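Long-range contacts in chloride intracellular channel Clic (Drosophila melanogaster, PDB 2YV7), which is a soluble GST-fold protein that might insert into membranes and form chloride channels whose activity depends on pH: residues Pro21-Ala29 with Phe79-Asn90; Gln44-Glu55 with Leu214-Pro222. One frame throughout, in Å; residues are numbered along the deposited sequence.

Contact 1. Residues Pro21-Ala29 with Phe79-Asn90. With CA (calcium ion), chain B.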
loop_
_atom_site.group_PDB
_atom_site.type_symbol
_atom_site.label_atom_id
_atom_site.label_comp_id
_atom_site.label_asym_id
_atom_site.label_seq_id
_atom_site.Cartn_x
_atom_site.Cartn_y
_atom_site.Cartn_z
ATOM N N PRO A 21 22.467 -5.017 6.065
ATOM C CA PRO A 21 21.606 -6.208 6.035
ATOM C C PRO A 21 20.774 -6.346 4.759
ATOM O O PRO A 21 20.264 -5.353 4.219
ATOM C CB PRO A 21 20.652 -5.976 7.195
ATOM C CG PRO A 21 21.333 -5.023 8.070
ATOM C CD PRO A 21 22.143 -4.143 7.200
ATOM N N GLU A 22 20.640 -7.570 4.269
ATOM C CA GLU A 22 19.694 -7.800 3.186
ATOM C C GLU A 22 18.370 -8.269 3.764
ATOM O O GLU A 22 18.304 -9.303 4.422
ATOM C CB GLU A 22 20.229 -8.801 2.156
ATOM C CG GLU A 22 19.139 -9.684 1.552
ATOM C CD GLU A 22 19.369 -10.019 0.102
ATOM O OE1 GLU A 22 19.648 -9.082 -0.692
ATOM O OE2 GLU A 22 19.235 -11.216 -0.243
ATOM N N ILE A 23 17.308 -7.505 3.517
ATOM C CA ILE A 23 15.977 -7.965 3.913
ATOM C C ILE A 23 15.271 -8.520 2.702
ATOM O O ILE A 23 15.345 -7.922 1.628
ATOM C CB ILE A 23 15.149 -6.809 4.569
ATOM C CG1 ILE A 23 15.987 -6.089 5.633
ATOM C CG2 ILE A 23 13.854 -7.325 5.207
ATOM C CD1 ILE A 23 16.307 -6.932 6.873
ATOM N N GLU A 24 14.597 -9.665 2.886
ATOM C CA GLU A 24 13.799 -10.292 1.835
ATOM C C GLU A 24 12.321 -10.166 2.186
ATOM O O GLU A 24 11.910 -10.536 3.280
ATOM C CB GLU A 24 14.149 -11.767 1.639
ATOM C CG GLU A 24 13.285 -12.423 0.544
ATOM C CD GLU A 24 13.654 -13.892 0.204
ATOM O OE1 GLU A 24 14.381 -14.565 0.977
ATOM O OE2 GLU A 24 13.173 -14.380 -0.840
ATOM N N LEU A 25 11.530 -9.594 1.273
ATOM C CA LEU A 25 10.088 -9.542 1.464
ATOM C C LEU A 25 9.410 -10.488 0.463
ATOM O O LEU A 25 9.543 -10.323 -0.738
ATOM C CB LEU A 25 9.536 -8.105 1.313
ATOM C CG LEU A 25 8.032 -8.006 1.602
ATOM C CD1 LEU A 25 7.704 -8.312 3.060
ATOM C CD2 LEU A 25 7.592 -6.569 1.194
ATOM N N ILE A 26 8.721 -11.490 0.985
ATOM C CA ILE A 26 7.931 -12.345 0.102
ATOM C C ILE A 26 6.545 -11.748 -0.085
ATOM O O ILE A 26 5.851 -11.474 0.898
ATOM C CB ILE A 26 7.802 -13.773 0.634
ATOM C CG1 ILE A 26 9.225 -14.385 0.802
ATOM C CG2 ILE A 26 6.984 -14.593 -0.306
ATOM C CD1 ILE A 26 9.246 -15.906 1.093
ATOM N N ILE A 27 6.123 -11.605 -1.346
ATOM C CA ILE A 27 4.784 -11.041 -1.663
ATOM C C ILE A 27 3.941 -11.959 -2.573
ATOM O O ILE A 27 4.479 -12.787 -3.271
ATOM C CB ILE A 27 4.894 -9.563 -2.231
ATOM C CG1 ILE A 27 5.425 -9.553 -3.662
ATOM C CG2 ILE A 27 5.631 -8.673 -1.253
ATOM C CD1 ILE A 27 5.530 -8.140 -4.348
ATOM N N LYS A 28 2.621 -11.783 -2.562
ATOM C CA LYS A 28 1.683 -12.571 -3.362
ATOM C C LYS A 28 1.744 -12.052 -4.785
ATOM O O LYS A 28 1.787 -10.820 -5.001
ATOM C CB LYS A 28 0.258 -12.372 -2.866
ATOM C CG LYS A 28 -0.068 -13.029 -1.513
ATOM C CD LYS A 28 -1.432 -12.571 -0.969
ATOM C CE LYS A 28 -2.095 -13.669 -0.085
ATOM N NZ LYS A 28 -3.401 -13.265 0.551
ATOM N N ALA A 29 1.798 -12.987 -5.736
ATOM C CA ALA A 29 1.789 -12.694 -7.152
ATOM C C ALA A 29 0.384 -12.405 -7.616
ATOM O O ALA A 29 -0.600 -12.894 -7.048
ATOM C CB ALA A 29 2.299 -13.878 -7.968
ATOM N N PHE A 79 7.168 -22.433 5.651
ATOM C CA PHE A 79 6.250 -21.458 6.211
ATOM C C PHE A 79 4.928 -22.114 6.601
ATOM O O PHE A 79 4.257 -21.676 7.544
ATOM C CB PHE A 79 6.060 -20.306 5.211
ATOM C CG PHE A 79 7.365 -19.720 4.709
ATOM C CD1 PHE A 79 8.276 -19.163 5.595
ATOM C CD2 PHE A 79 7.677 -19.740 3.356
ATOM C CE1 PHE A 79 9.456 -18.629 5.135
ATOM C CE2 PHE A 79 8.868 -19.209 2.886
ATOM C CZ PHE A 79 9.767 -18.660 3.780
ATOM N N GLU A 80 4.591 -23.192 5.888
ATOM C CA GLU A 80 3.339 -23.932 6.081
ATOM C C GLU A 80 2.107 -23.123 5.653
ATOM O O GLU A 80 1.938 -22.813 4.471
ATOM C CB GLU A 80 3.194 -24.450 7.525
ATOM C CG GLU A 80 3.618 -25.902 7.729
ATOM C CD GLU A 80 2.872 -26.576 8.885
ATOM O OE1 GLU A 80 1.673 -26.257 9.102
ATOM O OE2 GLU A 80 3.481 -27.429 9.569
ATOM N N ALA A 81 1.255 -22.788 6.619
ATOM C CA ALA A 81 -0.073 -22.262 6.322
ATOM C C ALA A 81 -0.136 -20.724 6.235
ATOM O O ALA A 81 -1.218 -20.145 6.053
ATOM C CB ALA A 81 -1.078 -22.787 7.343
ATOM N N THR A 82 1.017 -20.068 6.352
ATOM C CA THR A 82 1.052 -18.606 6.376
ATOM C C THR A 82 1.122 -17.963 4.973
ATOM O O THR A 82 1.928 -18.358 4.114
ATOM C CB THR A 82 2.128 -18.063 7.350
ATOM O OG1 THR A 82 2.385 -16.679 7.071
ATOM C CG2 THR A 82 3.417 -18.863 7.235
ATOM N N HIS A 83 0.243 -16.985 4.773
ATOM C CA HIS A 83 0.175 -16.180 3.553
ATOM C C HIS A 83 1.159 -15.009 3.555
ATOM O O HIS A 83 1.441 -14.447 4.619
ATOM C CB HIS A 83 -1.237 -15.602 3.426
ATOM C CG HIS A 83 -2.237 -16.583 2.915
ATOM N ND1 HIS A 83 -2.826 -17.529 3.726
ATOM C CD2 HIS A 83 -2.742 -16.781 1.675
ATOM C CE1 HIS A 83 -3.664 -18.260 3.010
ATOM N NE2 HIS A 83 -3.633 -17.826 1.762
ATOM N N PRO A 84 1.676 -14.633 2.364
ATOM C CA PRO A 84 2.446 -13.391 2.263
ATOM C C PRO A 84 1.638 -12.204 2.821
ATOM O O PRO A 84 0.401 -12.295 2.930
ATOM C CB PRO A 84 2.748 -13.287 0.758
ATOM C CG PRO A 84 2.789 -14.769 0.359
ATOM C CD PRO A 84 1.603 -15.319 1.056
ATOM N N PRO A 85 2.325 -11.120 3.229
ATOM C CA PRO A 85 3.770 -10.995 3.173
ATOM C C PRO A 85 4.432 -11.746 4.313
ATOM O O PRO A 85 3.830 -11.980 5.366
ATOM C CB PRO A 85 4.016 -9.509 3.397
ATOM C CG PRO A 85 2.845 -9.061 4.195
ATOM C CD PRO A 85 1.681 -9.903 3.776
ATOM N N ILE A 86 5.677 -12.087 4.058
ATOM C CA ILE A 86 6.560 -12.723 5.027
ATOM C C ILE A 86 7.863 -11.997 4.923
ATOM O O ILE A 86 8.361 -11.756 3.819
ATOM C CB ILE A 86 6.752 -14.231 4.666
ATOM C CG1 ILE A 86 5.459 -15.001 4.935
ATOM C CG2 ILE A 86 7.991 -14.788 5.441
ATOM C CD1 ILE A 86 5.288 -16.308 4.117
ATOM N N LEU A 87 8.459 -11.621 6.072
ATOM C CA LEU A 87 9.690 -10.835 6.056
ATOM C C LEU A 87 10.855 -11.726 6.567
ATOM O O LEU A 87 10.723 -12.340 7.609
ATOM C CB LEU A 87 9.570 -9.588 6.945
ATOM C CG LEU A 87 10.729 -8.607 7.125
ATOM C CD1 LEU A 87 10.269 -7.290 7.689
ATOM C CD2 LEU A 87 11.849 -9.143 8.063
ATOM N N ILE A 88 11.916 -11.831 5.779
ATOM C CA ILE A 88 13.041 -12.740 6.137
ATOM C C ILE A 88 14.256 -11.867 6.353
ATOM O O ILE A 88 14.701 -11.139 5.454
ATOM C CB ILE A 88 13.324 -13.860 5.081
ATOM C CG1 ILE A 88 12.051 -14.642 4.724
ATOM C CG2 ILE A 88 14.411 -14.846 5.628
ATOM C CD1 ILE A 88 12.274 -15.745 3.696
ATOM N N ASP A 89 14.751 -11.925 7.588
ATOM C CA ASP A 89 15.872 -11.111 8.066
ATOM C C ASP A 89 16.972 -12.101 8.527
ATOM O O ASP A 89 16.847 -12.700 9.598
ATOM C CB ASP A 89 15.365 -10.259 9.244
ATOM C CG ASP A 89 16.416 -9.296 9.811
ATOM O OD1 ASP A 89 17.593 -9.268 9.362
ATOM O OD2 ASP A 89 16.048 -8.545 10.750
ATOM N N ASN A 90 18.008 -12.310 7.701
ATOM C CA ASN A 90 19.049 -13.308 8.015
ATOM C C ASN A 90 18.459 -14.629 8.609
ATOM O O ASN A 90 18.691 -14.955 9.783
ATOM C CB ASN A 90 20.086 -12.684 8.980
ATOM C CG ASN A 90 21.523 -13.127 8.695
ATOM O OD1 ASN A 90 21.808 -14.317 8.556
ATOM N ND2 ASN A 90 22.435 -12.164 8.643
HETATM CA CA CA B . 1.683 -12.735 6.625
#
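Strands 22-28 and 86-89 are antiparallel neighbours in the four-stranded mixed sheet of the thioredoxin-like, GST-type N-terminal domain, and the cis-proline turn that leads into 86-89 helps build a calcium site. Two hydrogen-bonded pairs join the strands. Glu24 and Ile88 exchange bonds both ways, the shorter from Ile88 N to Glu24 O (2.8 Å), while Ile26 N reaches Ile86 O at 2.9 Å and the return bond is longer. Ile26 O, which already accepts Ile86 N, also receives Pro85 CA at 3.1 Å as a CA-H...O contact. The Pro84-Pro85 peptide is cis, and the calcium ion takes His83 O and Pro85 O from this turn, with Leu95 O as a further ligand. On one sheet face, Ile26 CD1 meets Ile88 CD1 and, obliquely, the Phe79 ring, one face of which carries Ile86 CD1. On the other, Leu25 CD1 lies against Pro85 CB. Glu24 runs fully extended beside Ile88, its OE2 hydrogen-bonded to Thr64 of the adjoining strand. Lys28 crosses Pro84 at about a right angle, CG against Pro84 CB, and its CE lies at the edge of the His83 ring, near the ring plane, 3.6 Å from CD2.

Contact 2. Residues Gln44-Glu55 with Leu214-Pro222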
loop_
_atom_site.group_PDB
_atom_site.type_symbol
_atom_site.label_atom_id
_atom_site.label_comp_id
_atom_site.label_asym_id
_atom_site.label_seq_id
_atom_site.Cartn_x
_atom_site.Cartn_y
_atom_site.Cartn_z
ATOM N N GLN A 44 1.844 -4.336 -0.161
ATOM C CA GLN A 44 2.299 -3.072 -0.672
ATOM C C GLN A 44 2.816 -2.152 0.460
ATOM O O GLN A 44 3.820 -1.436 0.311
ATOM C CB GLN A 44 1.196 -2.390 -1.555
ATOM C CG GLN A 44 1.873 -1.219 -2.299
ATOM C CD GLN A 44 0.977 -0.306 -3.139
ATOM O OE1 GLN A 44 -0.191 -0.578 -3.332
ATOM N NE2 GLN A 44 1.577 0.788 -3.666
ATOM N N GLU A 45 2.115 -2.182 1.586
ATOM C CA GLU A 45 2.462 -1.334 2.728
ATOM C C GLU A 45 3.924 -1.664 3.188
ATOM O O GLU A 45 4.733 -0.769 3.368
ATOM C CB GLU A 45 1.497 -1.549 3.896
ATOM C CG GLU A 45 1.956 -0.664 5.048
ATOM C CD GLU A 45 1.053 -0.676 6.279
ATOM O OE1 GLU A 45 -0.031 -1.216 6.213
ATOM O OE2 GLU A 45 1.446 -0.134 7.349
ATOM N N TYR A 46 4.202 -2.929 3.370
ATOM C CA TYR A 46 5.534 -3.354 3.888
ATOM C C TYR A 46 6.613 -3.242 2.799
ATOM O O TYR A 46 7.753 -2.893 3.101
ATOM C CB TYR A 46 5.494 -4.730 4.586
ATOM C CG TYR A 46 4.441 -4.817 5.674
ATOM C CD1 TYR A 46 4.075 -3.669 6.398
ATOM C CD2 TYR A 46 3.713 -5.997 5.903
ATOM C CE1 TYR A 46 3.056 -3.695 7.356
ATOM C CE2 TYR A 46 2.716 -6.031 6.873
ATOM C CZ TYR A 46 2.394 -4.877 7.582
ATOM O OH TYR A 46 1.358 -4.915 8.520
ATOM N N PHE A 47 6.256 -3.469 1.532
ATOM C CA PHE A 47 7.153 -3.185 0.410
ATOM C C PHE A 47 7.550 -1.711 0.496
ATOM O O PHE A 47 8.697 -1.343 0.414
ATOM C CB PHE A 47 6.371 -3.527 -0.885
ATOM C CG PHE A 47 7.179 -3.564 -2.179
ATOM C CD1 PHE A 47 8.319 -2.751 -2.396
ATOM C CD2 PHE A 47 6.730 -4.361 -3.223
ATOM C CE1 PHE A 47 9.014 -2.780 -3.640
ATOM C CE2 PHE A 47 7.444 -4.412 -4.475
ATOM C CZ PHE A 47 8.569 -3.600 -4.671
ATOM N N MET A 48 6.553 -0.822 0.658
ATOM C CA MET A 48 6.843 0.597 0.713
ATOM C C MET A 48 7.755 0.958 1.908
ATOM O O MET A 48 8.663 1.742 1.720
ATOM C CB MET A 48 5.522 1.394 0.809
ATOM C CG MET A 48 4.893 1.493 -0.555
ATOM S SD MET A 48 3.462 2.631 -0.581
ATOM C CE MET A 48 4.308 4.200 -0.429
ATOM N N ASP A 49 7.465 0.437 3.110
ATOM C CA ASP A 49 8.274 0.741 4.322
ATOM C C ASP A 49 9.712 0.335 4.039
ATOM O O ASP A 49 10.646 1.128 4.236
ATOM C CB ASP A 49 7.744 -0.061 5.513
ATOM C CG ASP A 49 6.485 0.524 6.082
ATOM O OD1 ASP A 49 6.341 1.739 5.959
ATOM O OD2 ASP A 49 5.786 -0.218 6.737
ATOM N N LEU A 50 9.869 -0.869 3.504
ATOM C CA LEU A 50 11.257 -1.378 3.327
ATOM C C LEU A 50 12.031 -0.623 2.224
ATOM O O LEU A 50 13.247 -0.385 2.302
ATOM C CB LEU A 50 11.185 -2.881 3.079
ATOM C CG LEU A 50 10.787 -3.701 4.304
ATOM C CD1 LEU A 50 10.316 -5.161 3.904
ATOM C CD2 LEU A 50 11.884 -3.723 5.395
ATOM N N TYR A 51 11.314 -0.256 1.171
ATOM C CA TYR A 51 11.900 0.507 0.085
ATOM C C TYR A 51 12.421 1.828 0.618
ATOM O O TYR A 51 13.527 2.264 0.237
ATOM C CB TYR A 51 10.878 0.681 -1.073
ATOM C CG TYR A 51 11.518 1.216 -2.339
ATOM C CD1 TYR A 51 11.863 2.567 -2.437
ATOM C CD2 TYR A 51 11.828 0.348 -3.417
ATOM C CE1 TYR A 51 12.488 3.055 -3.545
ATOM C CE2 TYR A 51 12.436 0.840 -4.558
ATOM C CZ TYR A 51 12.765 2.203 -4.600
ATOM O OH TYR A 51 13.392 2.751 -5.678
ATOM N N LEU A 52 11.632 2.514 1.473
ATOM C CA LEU A 52 12.059 3.775 2.021
ATOM C C LEU A 52 13.355 3.577 2.848
ATOM O O LEU A 52 14.218 4.421 2.836
ATOM C CB LEU A 52 10.976 4.382 2.930
ATOM C CG LEU A 52 9.650 4.839 2.252
ATOM C CD1 LEU A 52 8.601 5.159 3.324
ATOM C CD2 LEU A 52 9.891 6.004 1.331
ATOM N N LEU A 53 13.423 2.492 3.584
ATOM C CA LEU A 53 14.605 2.194 4.454
ATOM C C LEU A 53 15.851 1.860 3.613
ATOM O O LEU A 53 16.980 2.278 3.925
ATOM C CB LEU A 53 14.269 1.064 5.400
ATOM C CG LEU A 53 13.213 1.395 6.486
ATOM C CD1 LEU A 53 13.077 0.243 7.484
ATOM C CD2 LEU A 53 13.576 2.716 7.208
ATOM N N ALA A 54 15.611 1.188 2.506
ATOM C CA ALA A 54 16.665 0.814 1.558
ATOM C C ALA A 54 17.141 2.034 0.767
ATOM O O ALA A 54 18.324 2.174 0.474
ATOM C CB ALA A 54 16.151 -0.299 0.641
ATOM N N GLU A 55 16.231 2.946 0.428
ATOM C CA GLU A 55 16.661 4.231 -0.101
ATOM C C GLU A 55 17.620 4.966 0.825
ATOM O O GLU A 55 18.531 5.676 0.366
ATOM C CB GLU A 55 15.446 5.133 -0.289
ATOM C CG GLU A 55 14.807 5.029 -1.595
ATOM C CD GLU A 55 13.686 6.052 -1.727
ATOM O OE1 GLU A 55 13.318 6.698 -0.705
ATOM O OE2 GLU A 55 13.178 6.200 -2.853
ATOM N N LEU A 214 6.519 9.267 -6.017
ATOM C CA LEU A 214 7.338 8.588 -5.021
ATOM C C LEU A 214 7.816 7.227 -5.516
ATOM O O LEU A 214 6.989 6.347 -5.809
ATOM C CB LEU A 214 6.512 8.423 -3.718
ATOM C CG LEU A 214 7.269 7.957 -2.493
ATOM C CD1 LEU A 214 8.143 9.050 -1.919
ATOM C CD2 LEU A 214 6.262 7.442 -1.436
ATOM N N ASP A 215 9.134 7.011 -5.544
ATOM C CA ASP A 215 9.632 5.724 -6.022
ATOM C C ASP A 215 9.084 4.542 -5.225
ATOM O O ASP A 215 8.771 3.513 -5.805
ATOM C CB ASP A 215 11.156 5.683 -6.051
ATOM C CG ASP A 215 11.746 6.555 -7.155
ATOM O OD1 ASP A 215 11.036 6.837 -8.172
ATOM O OD2 ASP A 215 12.904 6.994 -6.976
ATOM N N ALA A 216 8.962 4.695 -3.907
ATOM C CA ALA A 216 8.509 3.579 -3.057
ATOM C C ALA A 216 7.112 3.187 -3.496
ATOM O O ALA A 216 6.706 2.005 -3.432
ATOM C CB ALA A 216 8.510 3.978 -1.597
ATOM N N PHE A 217 6.329 4.218 -3.841
ATOM C CA PHE A 217 4.978 3.932 -4.300
ATOM C C PHE A 217 4.965 3.258 -5.666
ATOM O O PHE A 217 4.406 2.202 -5.816
ATOM C CB PHE A 217 4.115 5.189 -4.340
ATOM C CG PHE A 217 2.717 4.891 -4.797
ATOM C CD1 PHE A 217 1.770 4.390 -3.873
ATOM C CD2 PHE A 217 2.372 4.997 -6.156
ATOM C CE1 PHE A 217 0.432 4.058 -4.277
ATOM C CE2 PHE A 217 1.028 4.663 -6.633
ATOM C CZ PHE A 217 0.049 4.174 -5.674
ATOM N N THR A 218 5.587 3.888 -6.643
ATOM C CA THR A 218 5.470 3.428 -8.025
ATOM C C THR A 218 6.158 2.054 -8.188
ATOM O O THR A 218 5.636 1.159 -8.879
ATOM C CB THR A 218 6.064 4.461 -9.024
ATOM O OG1 THR A 218 7.463 4.406 -8.939
ATOM C CG2 THR A 218 5.668 5.893 -8.759
ATOM N N GLN A 219 7.282 1.836 -7.489
ATOM C CA GLN A 219 7.914 0.534 -7.509
ATOM C C GLN A 219 7.044 -0.606 -6.904
ATOM O O GLN A 219 7.176 -1.776 -7.286
ATOM C CB GLN A 219 9.272 0.607 -6.795
ATOM C CG GLN A 219 10.271 1.472 -7.510
ATOM C CD GLN A 219 10.578 0.912 -8.886
ATOM O OE1 GLN A 219 11.047 -0.225 -9.016
ATOM N NE2 GLN A 219 10.248 1.673 -9.921
ATOM N N SER A 220 6.143 -0.272 -5.959
ATOM C CA SER A 220 5.425 -1.278 -5.270
ATOM C C SER A 220 3.966 -1.383 -5.751
ATOM O O SER A 220 3.223 -2.267 -5.366
ATOM C CB SER A 220 5.449 -0.950 -3.764
ATOM O OG SER A 220 4.582 0.162 -3.545
ATOM N N CYS A 221 3.580 -0.463 -6.612
ATOM C CA CYS A 221 2.131 -0.337 -6.950
ATOM C C CYS A 221 1.728 -1.410 -7.896
ATOM O O CYS A 221 2.343 -1.542 -8.941
ATOM C CB CYS A 221 1.860 1.026 -7.539
ATOM S SG CYS A 221 0.057 1.260 -7.782
ATOM N N PRO A 222 0.683 -2.181 -7.576
ATOM C CA PRO A 222 0.303 -3.139 -8.620
ATOM C C PRO A 222 -0.392 -2.465 -9.811
ATOM O O PRO A 222 -0.971 -1.378 -9.659
ATOM C CB PRO A 222 -0.738 -4.015 -7.936
ATOM C CG PRO A 222 -1.303 -3.208 -6.752
ATOM C CD PRO A 222 -0.242 -2.165 -6.420
HETATM O O HOH W 1 10.679 6.894 -2.672
#
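The Phe47 ring receives Ser220 CB over one face, 3.6 Å from the ring centroid and 15° off the normal, a CH-pi contact; Gln219 O approaches the same ring obliquely near CZ. Asp215 O lies over a face of the Tyr51 ring, Ala216 CA and Gln219 CG come at it obliquely, and Glu55 OE2, from its own helix, sits in plane at the edge. Beside the Phe217 ring, Met48 SD makes an oblique Met-aromatic contact, 5.4 Å from the centroid, and Gln44 NE2 approaches CD1 and CE1.

Gln44 is stretched out, CG anti to the backbone N (chi1 -168°), which carries its amide past Ser220: NE2 donates to Ser220 OG at 3.1 Å, a bent bond with the hydroxyl tilted from the amide plane, while OE1 rests on Pro222 CD. Ser220 OG also lies close to Ala216 O and Phe217 O of its own helix. The Met48 chain turns at its last torsion (chi3 72°) and sets CE among Leu214 CD2, Ala216 CB and Phe217 CB. Ala216 CB touches both Tyr51 CD1 and Leu52 CD2, which meet it from directions about a right angle apart. At the far end a water donates to Glu55 OE2 (2.6 Å) and accepts from Ala216 N, bridging the carboxylate to the first turn of helix 215-220; Asp215 OD2 stands 4.2 Å from Glu55 OE2, a proximity that may raise the proton affinity of either acid. Such packing of an N-terminal-domain helix against the all-helical C-terminal domain is part of the interdomain interface characteristic of the GST fold.

How the contacts relate
Contact 1 lies farther from the middle of the chain and is partly buried; contact 2 is nearer the middle and mostly buried. The first joins strands within the N-terminal domain through paired backbone bonds, with calcium at the adjacent turn. The second joins helices mainly through side chains, with one direct hydrogen bond and one water bridge. Helix 41-55 connects them: while one side meets 215-220, Leu25 CD2 packs against Phe47 N (3.4 Å), Leu50 lies on Leu25, and Tyr46 on Pro85. Nearly all of this helix falls in the span predicted to cross the membrane after insertion, so leaving the soluble form would probably disturb both contacts.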